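Local coordinates for protein pyruvate kinase (Pseudomonas aeruginosa, PDB 6QXL) that probably catalyses the last step of glycolysis, transferring phosphate from phosphoenolpyruvate to ADP to give pyruvate and ATP, and binds glucose-6-phosphate in its C-terminal domain, at residues Met368-Asn372 with Arg397-Ile402; Ile377-Leu383 with Asp454-Lys460. All coordinates share one frame; numbering follows the deposited sequence.

Contact 1 (Met368-Asn372 with Arg397-Ile402); sequences MYTAN and RSSVPI
Asn372 and Ser398 supply the polar half of this contact, in which the last turns of helix 359-373 meet the loop that leads from helix 388-394 into strand 402-406, within the alpha/beta domain of pyruvate kinase. Of the side-chain amide of Asn372, one end meets a backbone carbonyl of the loop, the other the hydroxyl of Ser398. ND2 donates to the carbonyl O of Arg397 at 3.0 Å, and that oxygen lies only 7° out of the amide plane. OD1 accepts from Ser398 OG at 2.8 Å, in the carbonyl plane of the amide, and also from a water that in turn accepts from the backbone N of Ser399. Gripped at both ends, the amide has its flip settled.

Ser398 works in both directions. Its OG lies anti to the backbone N (chi1 175°), and while donating to Asn372 it accepts from the backbone N of Val400 two residues on, an ST turn just ahead of strand 402-406. The backbone N of Ser398 is held in turn by Tyr309 OH.

The apolar half centres on Met368. Its chain bends at chi2 and chi3, which carries the terminal methyl to the loop: CE comes to 3.3 Å from Ser398 CB and 3.9 Å from Val400 CG1, and meets the tip of Ile402 from across, the two side chains being roughly perpendicular. Ile380 and Met393 also pack against the methionine. Elsewhere on the helix, Tyr369 stacks on Tyr369 of the second subunit, so the same helix serves both the domain interior and a subunit interface. Nearly one turn along from Met368, Ala371 points its methyl at the loop, where CB rests 4.0 Å from Val400 CG1.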
ATOM      1  N   MET A 368      21.832  -0.943  -3.251  1.00 29.76           N
ATOM      2  CA  MET A 368      20.798  -1.988  -3.279  1.00 32.07           C
ATOM      3  C   MET A 368      19.580  -1.532  -4.065  1.00 31.27           C
ATOM      4  O   MET A 368      19.054  -2.293  -4.889  1.00 29.72           O
ATOM      5  CB  MET A 368      20.419  -2.419  -1.882  1.00 33.28           C
ATOM      6  CG  MET A 368      21.582  -3.037  -1.120  1.00 38.41           C
ATOM      7  SD  MET A 368      22.496  -4.288  -2.042  1.00 40.80           S
ATOM      8  CE  MET A 368      21.325  -5.635  -2.068  1.00 42.24           C
ATOM      9  N   TYR A 369      19.169  -0.274  -3.862  1.00 31.49           N
ATOM     10  CA  TYR A 369      18.123   0.315  -4.696  1.00 30.40           C
ATOM     11  C   TYR A 369      18.474   0.231  -6.174  1.00 31.67           C
ATOM     12  O   TYR A 369      17.679  -0.235  -6.983  1.00 30.89           O
ATOM     13  CB  TYR A 369      17.884   1.756  -4.305  1.00 34.53           C
ATOM     14  CG  TYR A 369      16.978   2.531  -5.229  1.00 38.44           C
ATOM     15  CD1 TYR A 369      15.589   2.431  -5.116  1.00 38.14           C
ATOM     16  CD2 TYR A 369      17.507   3.388  -6.193  1.00 38.15           C
ATOM     17  CE1 TYR A 369      14.765   3.169  -5.941  1.00 39.90           C
ATOM     18  CE2 TYR A 369      16.669   4.154  -6.991  1.00 40.74           C
ATOM     19  CZ  TYR A 369      15.307   4.045  -6.856  1.00 38.07           C
ATOM     20  OH  TYR A 369      14.493   4.806  -7.655  1.00 39.67           O
ATOM     21  N   THR A 370      19.673   0.659  -6.529  1.00 29.36           N
ATOM     22  CA  THR A 370      20.056   0.664  -7.928  1.00 29.55           C
ATOM     23  C   THR A 370      20.076  -0.747  -8.506  1.00 32.39           C
ATOM     24  O   THR A 370      19.538  -0.993  -9.585  1.00 35.98           O
ATOM     25  CB  THR A 370      21.420   1.337  -8.110  1.00 28.72           C
ATOM     26  OG1 THR A 370      21.341   2.666  -7.604  1.00 30.88           O
ATOM     27  CG2 THR A 370      21.808   1.382  -9.560  1.00 30.21           C
ATOM     28  N   ALA A 371      20.689  -1.678  -7.781  1.00 35.42           N
ATOM     29  CA  ALA A 371      20.819  -3.059  -8.263  1.00 34.80           C
ATOM     30  C   ALA A 371      19.472  -3.748  -8.413  1.00 36.72           C
ATOM     31  O   ALA A 371      19.244  -4.470  -9.384  1.00 42.23           O
ATOM     32  CB  ALA A 371      21.720  -3.864  -7.353  1.00 35.77           C
ATOM     33  N   ASN A 372      18.572  -3.509  -7.469  1.00 35.71           N
ATOM     34  CA  ASN A 372      17.247  -4.113  -7.556  1.00 37.78           C
ATOM     35  C   ASN A 372      16.402  -3.585  -8.690  1.00 40.01           C
ATOM     36  O   ASN A 372      15.420  -4.213  -9.020  1.00 43.18           O
ATOM     37  CB  ASN A 372      16.477  -3.966  -6.227  1.00 38.76           C
ATOM     38  CG  ASN A 372      16.815  -5.076  -5.238  1.00 38.59           C
ATOM     39  OD1 ASN A 372      17.703  -5.898  -5.453  1.00 40.09           O
ATOM     40  ND2 ASN A 372      16.108  -5.089  -4.150  1.00 38.02           N
ATOM     41  N   ARG A 397      16.580  -6.752   1.159  1.00 39.54           N
ATOM     42  CA  ARG A 397      16.215  -7.924   0.384  1.00 38.12           C
ATOM     43  C   ARG A 397      16.672  -7.737  -1.037  1.00 40.52           C
ATOM     44  O   ARG A 397      16.418  -6.695  -1.629  1.00 43.92           O
ATOM     45  CB  ARG A 397      14.716  -8.164   0.394  1.00 41.92           C
ATOM     46  CG  ARG A 397      14.157  -8.687   1.710  1.00 43.62           C
ATOM     47  CD  ARG A 397      12.629  -8.641   1.688  1.00 46.89           C
ATOM     48  NE  ARG A 397      12.053  -9.913   2.162  1.00 45.32           N
ATOM     49  CZ  ARG A 397      11.763 -10.174   3.416  1.00 46.35           C
ATOM     50  NH1 ARG A 397      11.943  -9.269   4.379  1.00 49.38           N
ATOM     51  NH2 ARG A 397      11.304 -11.361   3.728  1.00 50.40           N
ATOM     52  N   SER A 398      17.346  -8.743  -1.576  1.00 41.05           N
ATOM     53  CA  SER A 398      17.789  -8.731  -2.953  1.00 38.50           C
ATOM     54  C   SER A 398      18.230 -10.120  -3.356  1.00 37.85           C
ATOM     55  O   SER A 398      18.433 -10.982  -2.514  1.00 37.70           O
ATOM     56  CB  SER A 398      18.976  -7.761  -3.106  1.00 40.67           C
ATOM     57  OG  SER A 398      19.522  -7.810  -4.420  1.00 39.32           O
ATOM     58  N   SER A 399      18.392 -10.346  -4.647  1.00 40.68           N
ATOM     59  CA  SER A 399      19.093 -11.545  -5.107  1.00 45.90           C
ATOM     60  C   SER A 399      20.426 -11.246  -5.824  1.00 49.74           C
ATOM     61  O   SER A 399      21.040 -12.154  -6.370  1.00 48.67           O
ATOM     62  CB  SER A 399      18.164 -12.345  -6.010  1.00 44.55           C
ATOM     63  OG  SER A 399      17.802 -11.580  -7.117  1.00 50.13           O
ATOM     64  N   VAL A 400      20.886  -9.996  -5.791  1.00 49.14           N
ATOM     65  CA  VAL A 400      22.134  -9.634  -6.445  1.00 47.03           C
ATOM     66  C   VAL A 400      23.325 -10.049  -5.570  1.00 42.99           C
ATOM     67  O   VAL A 400      23.318  -9.784  -4.369  1.00 45.03           O
ATOM     68  CB  VAL A 400      22.206  -8.117  -6.719  1.00 45.14           C
ATOM     69  CG1 VAL A 400      22.485  -7.294  -5.444  1.00 48.82           C
ATOM     70  CG2 VAL A 400      23.304  -7.830  -7.746  1.00 44.94           C
ATOM     71  N   PRO A 401      24.347 -10.695  -6.152  1.00 42.06           N
ATOM     72  CA  PRO A 401      25.535 -11.044  -5.357  1.00 39.07           C
ATOM     73  C   PRO A 401      26.306  -9.847  -4.851  1.00 35.14           C
ATOM     74  O   PRO A 401      26.605  -8.936  -5.618  1.00 34.27           O
ATOM     75  CB  PRO A 401      26.385 -11.829  -6.343  1.00 41.72           C
ATOM     76  CG  PRO A 401      25.454 -12.303  -7.398  1.00 40.52           C
ATOM     77  CD  PRO A 401      24.372 -11.299  -7.494  1.00 38.82           C
ATOM     78  N   ILE A 402      26.586  -9.838  -3.558  1.00 34.73           N
ATOM     79  CA  ILE A 402      27.392  -8.811  -2.924  1.00 37.53           C
ATOM     80  C   ILE A 402      28.785  -9.376  -2.644  1.00 41.03           C
ATOM     81  O   ILE A 402      28.942 -10.340  -1.894  1.00 38.07           O
ATOM     82  CB  ILE A 402      26.748  -8.374  -1.604  1.00 42.18           C
ATOM     83  CG1 ILE A 402      25.339  -7.843  -1.869  1.00 47.51           C
ATOM     84  CG2 ILE A 402      27.625  -7.341  -0.894  1.00 41.15           C
ATOM     85  CD1 ILE A 402      24.527  -7.566  -0.629  1.00 49.86           C
TER
HETATM   86  O   HOH W   1      17.469  -8.675  -7.004  1.00 42.93           O

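Contact 2 (Ile377-Leu383 with Asp454-Lys460); sequences IKAIICL and DWVILTK. With G6P (6-O-phosphono-alpha-D-glucopyranose), chain M.
Ile381 sits at the middle of a backbone ladder: its N donates to Ile457 O at 2.7 Å, nearly in line with the carbonyl, while its O accepts from Thr459 N at 2.9 Å. Lys378 N to Trp455 O, Ile457 N to Ala379 O and Leu383 N to Thr459 O continue the ladder. Between Ile377 and Ile380 the register slips by one residue, a beta bulge. On one face, Ile377 CD1 meets Ile457 CD1 at 3.7 Å; on the other, Ile381 spreads its branches, CD1 against Val456 CG1 and CG2 against Leu458 CG. The strands are parallel neighbours in the mixed sheet of the alpha/beta domain, covered by helix 359-373 over Ile377 and by helix 436-446 over Ile381. Near the bulge, the aliphatic part of Lys378 crosses Asp454 at about a right angle, its ammonium not in contact with the carboxylate, whose OD2 accepts from Thr451 N. At the opposite end a water bridges Thr459 OG1 and Leu383 O, donating to the latter at 2.7 Å. Leu383 belongs to the glucose-6-phosphate pocket, though the sugar's O1 is less surely placed there. The ligand is also hydrogen-bonded to Thr384 OG1, Ser386 OG, Thr389 OG1, Ser463 O, Ala466 O and Gly469 N.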
ATOM      1  N   ILE A 377      22.625  -5.063 -13.897  1.00 58.42           N
ATOM      2  CA  ILE A 377      23.606  -5.209 -12.841  1.00 50.74           C
ATOM      3  C   ILE A 377      23.616  -6.646 -12.333  1.00 48.17           C
ATOM      4  O   ILE A 377      22.604  -7.133 -11.884  1.00 50.90           O
ATOM      5  CB  ILE A 377      23.356  -4.227 -11.698  1.00 48.65           C
ATOM      6  CG1 ILE A 377      23.698  -2.824 -12.182  1.00 54.56           C
ATOM      7  CG2 ILE A 377      24.197  -4.583 -10.471  1.00 47.09           C
ATOM      8  CD1 ILE A 377      23.069  -1.724 -11.352  1.00 62.70           C
ATOM      9  N   LYS A 378      24.774  -7.293 -12.418  1.00 44.91           N
ATOM     10  CA  LYS A 378      24.918  -8.685 -12.062  1.00 44.69           C
ATOM     11  C   LYS A 378      25.738  -8.898 -10.806  1.00 39.39           C
ATOM     12  O   LYS A 378      25.833 -10.034 -10.333  1.00 40.51           O
ATOM     13  CB  LYS A 378      25.565  -9.458 -13.215  1.00 52.17           C
ATOM     14  CG  LYS A 378      24.811  -9.386 -14.536  1.00 58.26           C
ATOM     15  CD  LYS A 378      23.440 -10.049 -14.506  1.00 60.23           C
ATOM     16  CE  LYS A 378      22.827  -9.968 -15.891  1.00 68.32           C
ATOM     17  NZ  LYS A 378      21.372 -10.195 -15.833  1.00 73.28           N
ATOM     18  N   ALA A 379      26.348  -7.849 -10.274  1.00 35.59           N
ATOM     19  CA  ALA A 379      27.136  -7.985  -9.057  1.00 38.30           C
ATOM     20  C   ALA A 379      27.434  -6.645  -8.438  1.00 36.64           C
ATOM     21  O   ALA A 379      27.356  -5.633  -9.098  1.00 41.30           O
ATOM     22  CB  ALA A 379      28.441  -8.730  -9.336  1.00 41.32           C
ATOM     23  N   ILE A 380      27.763  -6.660  -7.156  1.00 36.70           N
ATOM     24  CA  ILE A 380      28.184  -5.475  -6.442  1.00 36.70           C
ATOM     25  C   ILE A 380      29.571  -5.699  -5.893  1.00 37.52           C
ATOM     26  O   ILE A 380      29.786  -6.604  -5.101  1.00 38.18           O
ATOM     27  CB  ILE A 380      27.232  -5.153  -5.286  1.00 39.25           C
ATOM     28  CG1 ILE A 380      25.823  -4.882  -5.841  1.00 43.84           C
ATOM     29  CG2 ILE A 380      27.783  -3.995  -4.455  1.00 37.09           C
ATOM     30  CD1 ILE A 380      24.840  -4.469  -4.811  1.00 48.67           C
ATOM     31  N   ILE A 381      30.519  -4.870  -6.337  1.00 44.38           N
ATOM     32  CA  ILE A 381      31.905  -4.894  -5.893  1.00 42.76           C
ATOM     33  C   ILE A 381      31.996  -3.869  -4.784  1.00 42.79           C
ATOM     34  O   ILE A 381      31.997  -2.666  -5.028  1.00 44.56           O
ATOM     35  CB  ILE A 381      32.851  -4.567  -7.055  1.00 40.80           C
ATOM     36  CG1 ILE A 381      32.781  -5.690  -8.090  1.00 44.14           C
ATOM     37  CG2 ILE A 381      34.291  -4.396  -6.577  1.00 41.50           C
ATOM     38  CD1 ILE A 381      33.590  -5.408  -9.349  1.00 50.22           C
ATOM     39  N   CYS A 382      32.078  -4.349  -3.556  1.00 44.50           N
ATOM     40  CA  CYS A 382      32.137  -3.465  -2.410  1.00 46.00           C
ATOM     41  C   CYS A 382      33.538  -3.526  -1.812  1.00 45.25           C
ATOM     42  O   CYS A 382      33.894  -4.491  -1.140  1.00 44.27           O
ATOM     43  CB  CYS A 382      31.074  -3.861  -1.402  1.00 44.46           C
ATOM     44  SG  CYS A 382      31.118  -2.810   0.050  1.00 55.58           S
ATOM     45  N   LEU A 383      34.336  -2.496  -2.068  1.00 46.97           N
ATOM     46  CA  LEU A 383      35.658  -2.394  -1.473  1.00 46.21           C
ATOM     47  C   LEU A 383      35.464  -1.984  -0.038  1.00 46.96           C
ATOM     48  O   LEU A 383      34.959  -0.903   0.229  1.00 47.07           O
ATOM     49  CB  LEU A 383      36.535  -1.379  -2.200  1.00 44.02           C
ATOM     50  CG  LEU A 383      36.678  -1.489  -3.706  1.00 45.96           C
ATOM     51  CD1 LEU A 383      37.832  -0.569  -4.135  1.00 51.27           C
ATOM     52  CD2 LEU A 383      36.886  -2.909  -4.200  1.00 44.16           C
ATOM     53  N   ASP A 454      27.705  -7.397 -19.287  1.00 54.46           N
ATOM     54  CA  ASP A 454      27.090  -7.203 -17.994  1.00 51.44           C
ATOM     55  C   ASP A 454      27.539  -5.883 -17.364  1.00 49.11           C
ATOM     56  O   ASP A 454      28.576  -5.335 -17.716  1.00 37.74           O
ATOM     57  CB  ASP A 454      27.446  -8.360 -17.040  1.00 54.80           C
ATOM     58  CG  ASP A 454      26.884  -9.705 -17.485  1.00 57.81           C
ATOM     59  OD1 ASP A 454      25.840  -9.752 -18.181  1.00 57.89           O
ATOM     60  OD2 ASP A 454      27.500 -10.738 -17.123  1.00 62.61           O
ATOM     61  N   TRP A 455      26.723  -5.384 -16.447  1.00 48.34           N
ATOM     62  CA  TRP A 455      27.040  -4.201 -15.659  1.00 43.85           C
ATOM     63  C   TRP A 455      27.312  -4.577 -14.219  1.00 38.91           C
ATOM     64  O   TRP A 455      26.939  -5.637 -13.763  1.00 38.99           O
ATOM     65  CB  TRP A 455      25.869  -3.219 -15.697  1.00 44.40           C
ATOM     66  CG  TRP A 455      25.615  -2.615 -17.004  1.00 39.68           C
ATOM     67  CD1 TRP A 455      24.923  -3.165 -18.047  1.00 41.60           C
ATOM     68  CD2 TRP A 455      26.019  -1.327 -17.411  1.00 39.33           C
ATOM     69  NE1 TRP A 455      24.881  -2.283 -19.108  1.00 44.61           N
ATOM     70  CE2 TRP A 455      25.551  -1.144 -18.744  1.00 41.75           C
ATOM     71  CE3 TRP A 455      26.745  -0.301 -16.799  1.00 41.73           C
ATOM     72  CZ2 TRP A 455      25.790   0.015 -19.462  1.00 37.35           C
ATOM     73  CZ3 TRP A 455      26.991   0.860 -17.518  1.00 41.64           C
ATOM     74  CH2 TRP A 455      26.497   1.012 -18.837  1.00 38.48           C
ATOM     75  N   VAL A 456      27.921  -3.664 -13.490  1.00 36.17           N
ATOM     76  CA  VAL A 456      28.367  -3.930 -12.135  1.00 35.48           C
ATOM     77  C   VAL A 456      28.335  -2.633 -11.343  1.00 33.18           C
ATOM     78  O   VAL A 456      28.480  -1.565 -11.906  1.00 39.83           O
ATOM     79  CB  VAL A 456      29.794  -4.573 -12.194  1.00 37.52           C
ATOM     80  CG1 VAL A 456      30.846  -3.972 -11.267  1.00 39.26           C
ATOM     81  CG2 VAL A 456      29.642  -6.031 -11.924  1.00 39.59           C
ATOM     82  N   ILE A 457      28.200  -2.755 -10.039  1.00 29.99           N
ATOM     83  CA  ILE A 457      28.277  -1.592  -9.157  1.00 33.70           C
ATOM     84  C   ILE A 457      29.565  -1.696  -8.365  1.00 35.35           C
ATOM     85  O   ILE A 457      29.882  -2.762  -7.843  1.00 43.39           O
ATOM     86  CB  ILE A 457      27.091  -1.511  -8.175  1.00 34.42           C
ATOM     87  CG1 ILE A 457      25.822  -1.158  -8.941  1.00 37.59           C
ATOM     88  CG2 ILE A 457      27.353  -0.490  -7.076  1.00 31.48           C
ATOM     89  CD1 ILE A 457      24.583  -1.077  -8.083  1.00 39.42           C
ATOM     90  N   LEU A 458      30.305  -0.599  -8.275  1.00 33.93           N
ATOM     91  CA  LEU A 458      31.472  -0.551  -7.429  1.00 32.77           C
ATOM     92  C   LEU A 458      31.267   0.531  -6.407  1.00 30.48           C
ATOM     93  O   LEU A 458      30.853   1.634  -6.750  1.00 32.56           O
ATOM     94  CB  LEU A 458      32.723  -0.280  -8.268  1.00 34.22           C
ATOM     95  CG  LEU A 458      34.053  -0.486  -7.528  1.00 36.53           C
ATOM     96  CD1 LEU A 458      35.117  -0.917  -8.503  1.00 41.22           C
ATOM     97  CD2 LEU A 458      34.525   0.749  -6.778  1.00 37.19           C
ATOM     98  N   THR A 459      31.565   0.225  -5.152  1.00 32.28           N
ATOM     99  CA  THR A 459      31.529   1.229  -4.092  1.00 34.66           C
ATOM    100  C   THR A 459      32.872   1.318  -3.424  1.00 35.84           C
ATOM    101  O   THR A 459      33.574   0.313  -3.282  1.00 38.65           O
ATOM    102  CB  THR A 459      30.456   0.916  -3.002  1.00 37.66           C
ATOM    103  OG1 THR A 459      30.809  -0.265  -2.266  1.00 33.77           O
ATOM    104  CG2 THR A 459      29.067   0.727  -3.648  1.00 38.07           C
ATOM    105  N   LYS A 460      33.224   2.520  -3.001  1.00 39.01           N
ATOM    106  CA  LYS A 460      34.492   2.763  -2.338  1.00 42.06           C
ATOM    107  C   LYS A 460      34.456   4.122  -1.677  1.00 43.10           C
ATOM    108  O   LYS A 460      33.450   4.836  -1.752  1.00 46.42           O
ATOM    109  CB  LYS A 460      35.634   2.695  -3.342  1.00 46.68           C
ATOM    110  CG  LYS A 460      35.626   3.809  -4.355  1.00 53.29           C
ATOM    111  CD  LYS A 460      36.853   3.775  -5.268  1.00 60.23           C
ATOM    112  CE  LYS A 460      36.836   5.095  -6.050  1.00 67.17           C
ATOM    113  NZ  LYS A 460      37.798   5.128  -7.167  1.00 73.08           N
TER
HETATM  114  C1  G6P M 501      36.956   1.288   0.963  1.00 66.04           C
HETATM  115  C2  G6P M 501      38.331   1.886   1.182  1.00 67.39           C
HETATM  116  C3  G6P M 501      38.034   3.167   1.952  1.00 64.36           C
HETATM  117  C4  G6P M 501      36.830   3.096   2.874  1.00 56.96           C
HETATM  118  C5  G6P M 501      36.764   1.643   3.313  1.00 57.88           C
HETATM  119  C6  G6P M 501      35.753   1.477   4.433  1.00 63.32           C
HETATM  120  O1  G6P M 501      37.187   0.341  -0.070  1.00 69.92           O
HETATM  121  O2  G6P M 501      39.254   0.978   1.837  1.00 59.39           O
HETATM  122  O3  G6P M 501      37.688   4.032   0.902  1.00 74.37           O
HETATM  123  O4  G6P M 501      36.916   4.076   3.941  1.00 53.71           O
HETATM  124  O5  G6P M 501      36.454   0.795   2.208  1.00 57.88           O
HETATM  125  O6  G6P M 501      35.119   0.211   4.477  1.00 59.97           O
HETATM  126  P   G6P M 501      34.121  -0.170   5.730  1.00 56.21           P
HETATM  127  O1P G6P M 501      34.965  -0.854   6.778  1.00 61.83           O
HETATM  128  O2P G6P M 501      33.329  -1.032   4.773  1.00 40.07           O
HETATM  129  O3P G6P M 501      33.500   1.035   6.481  1.00 46.90           O
HETATM  130  O   HOH W   2      32.576   0.350  -0.130  1.00 41.82           O

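Both contacts are largely buried and share one core. Ile380 is one of the residues that join them: its CD1 touches Met368 SD and Val400 CG1 of contact 1, while Ile377 and Ile457 of contact 2 pack against Ala371. A probable hydrogen bond from Ile380 N to Pro401 O, 3.0 Å, ties them just before strand 402-406. Their chemistry follows their place. Contact 2, between adjacent strands, rests on a backbone ladder with apolar side chains on both faces; contact 1 joins helix to loop through side-chain hydrogen bonds beside an apolar cluster. Lys378 of contact 2 is exposed, whereas the partly exposed Asn372 spends its amide on the loop. Of the two, contact 2 reaches the glucose-6-phosphate pocket, through Leu383.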